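Local structure of FI20010p1 (Drosophila melanogaster, 7CFB) at residues K68-E71 / S72-R75. The protein probably acts in piRNA-guided gene silencing through extended Tudor domains, which in relatives recognise methylated arginines, helping assemble the piRNA amplification complex. Sequence-based numbering, arbitrary orientation.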
loop_
_atom_site.group_PDB
_atom_site.type_symbol
_atom_site.label_atom_id
_atom_site.label_comp_id
_atom_site.label_asym_id
_atom_site.label_seq_id
_atom_site.Cartn_x
_atom_site.Cartn_y
_atom_site.Cartn_z
ATOM N N LYS A 68 -0.805 -10.754 0.317
ATOM C CA LYS A 68 -1.676 -11.934 0.471
ATOM C C LYS A 68 -3.144 -11.556 0.304
ATOM O O LYS A 68 -3.814 -12.281 -0.344
ATOM C CB LYS A 68 -1.358 -12.699 1.746
ATOM C CG LYS A 68 -0.568 -13.969 1.517
ATOM C CD LYS A 68 -1.362 -14.979 0.792
ATOM C CE LYS A 68 -0.858 -16.390 0.932
ATOM N NZ LYS A 68 -1.601 -17.284 0.027
ATOM N N TRP A 69 -3.596 -10.441 0.876
ATOM C CA TRP A 69 -5.023 -10.034 0.790
ATOM C C TRP A 69 -5.900 -11.200 1.240
ATOM O O TRP A 69 -6.853 -11.517 0.570
ATOM C CB TRP A 69 -5.403 -9.503 -0.595
ATOM C CG TRP A 69 -4.932 -8.112 -0.849
ATOM C CD1 TRP A 69 -4.019 -7.721 -1.769
ATOM C CD2 TRP A 69 -5.321 -6.923 -0.156
ATOM N NE1 TRP A 69 -3.825 -6.378 -1.704
ATOM C CE2 TRP A 69 -4.601 -5.863 -0.719
ATOM C CE3 TRP A 69 -6.208 -6.647 0.879
ATOM C CZ2 TRP A 69 -4.749 -4.553 -0.305
ATOM C CZ3 TRP A 69 -6.327 -5.355 1.316
ATOM C CH2 TRP A 69 -5.618 -4.327 0.724
ATOM N N ASP A 70 -5.500 -11.855 2.349
ATOM C CA ASP A 70 -6.203 -12.998 3.012
ATOM C C ASP A 70 -7.419 -12.544 3.841
ATOM O O ASP A 70 -7.428 -11.383 4.347
ATOM C CB ASP A 70 -5.279 -13.783 3.941
ATOM C CG ASP A 70 -5.209 -13.282 5.376
ATOM O OD1 ASP A 70 -5.318 -12.063 5.611
ATOM O OD2 ASP A 70 -5.006 -14.123 6.245
ATOM N N GLU A 71 -8.320 -13.497 4.107
ATOM C CA GLU A 71 -9.634 -13.251 4.752
ATOM C C GLU A 71 -9.448 -12.408 6.020
ATOM O O GLU A 71 -10.306 -11.662 6.310
ATOM C CB GLU A 71 -10.447 -14.531 4.920
ATOM C CG GLU A 71 -11.259 -14.895 3.689
ATOM C CD GLU A 71 -12.320 -13.900 3.245
ATOM O OE1 GLU A 71 -12.584 -13.814 2.041
ATOM O OE2 GLU A 71 -12.880 -13.221 4.115
ATOM N N SER A 72 -8.316 -12.489 6.717
ATOM C CA SER A 72 -7.974 -11.658 7.898
ATOM C C SER A 72 -7.843 -10.163 7.566
ATOM O O SER A 72 -7.930 -9.380 8.471
ATOM C CB SER A 72 -6.772 -12.187 8.602
ATOM O OG SER A 72 -5.590 -11.937 7.885
ATOM N N SER A 73 -7.623 -9.807 6.304
ATOM C CA SER A 73 -7.529 -8.421 5.787
ATOM C C SER A 73 -8.913 -7.904 5.367
ATOM O O SER A 73 -8.986 -6.803 4.871
ATOM C CB SER A 73 -6.572 -8.369 4.637
ATOM O OG SER A 73 -7.123 -8.937 3.483
ATOM N N ASP A 74 -9.978 -8.640 5.664
ATOM C CA ASP A 74 -11.331 -8.286 5.175
ATOM C C ASP A 74 -11.734 -6.866 5.579
ATOM O O ASP A 74 -12.278 -6.193 4.738
ATOM C CB ASP A 74 -12.369 -9.307 5.635
ATOM C CG ASP A 74 -13.722 -9.122 4.983
ATOM O OD1 ASP A 74 -13.865 -9.534 3.851
ATOM O OD2 ASP A 74 -14.595 -8.522 5.610
ATOM N N ARG A 75 -11.412 -6.418 6.777
ATOM C CA ARG A 75 -11.810 -5.052 7.193
ATOM C C ARG A 75 -11.150 -3.997 6.296
ATOM O O ARG A 75 -11.792 -3.005 6.040
ATOM C CB ARG A 75 -11.575 -4.837 8.678
ATOM C CG ARG A 75 -12.440 -5.726 9.552
ATOM C CD ARG A 75 -13.707 -5.045 9.995
ATOM N NE ARG A 75 -13.481 -4.053 11.004
ATOM C CZ ARG A 75 -14.384 -3.185 11.370
ATOM N NH1 ARG A 75 -15.550 -3.191 10.770
ATOM N NH2 ARG A 75 -14.131 -2.317 12.316
#
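The edge of the Trp69 indole meets Ser73: OG lies near the ring plane, 3.6 Å from Trp69 CE3, with the serine CB a little farther off. A large, mostly apolar ring suits this buried place. The carboxylates of Glu71 and Asp74 lie side by side and point the same way, their planes 29° apart and OE2 of Glu71 3.8 Å from OD1 of Asp74. Acidic groups suit this more open side; the like charges probably repel somewhat, but Asp74 OD2 has a salt bridge to Lys78, which would ease this. Lys77 NZ, on the same helix, hydrogen-bonds to Trp69 O. At the centre, the carbonyl oxygen of Asp70 is gripped twice by Ser73, by its N at 2.5 Å along a nearly straight N-H line (165°) and by its OG at 2.6 Å. Serine suits this buried place because its short hydroxyl, held between its own backbone N and carbonyl carbon (chi1 74°), folds back to that oxygen. One residue on, Asp74 N bonds to Glu71 O at 3.1 Å. Two such successive i to i+3 backbone bonds are characteristic of a 3-10 turn leading into an alpha-helix, here joining strand 64-67 to helix 74-80 within Krimper's first Tudor domain.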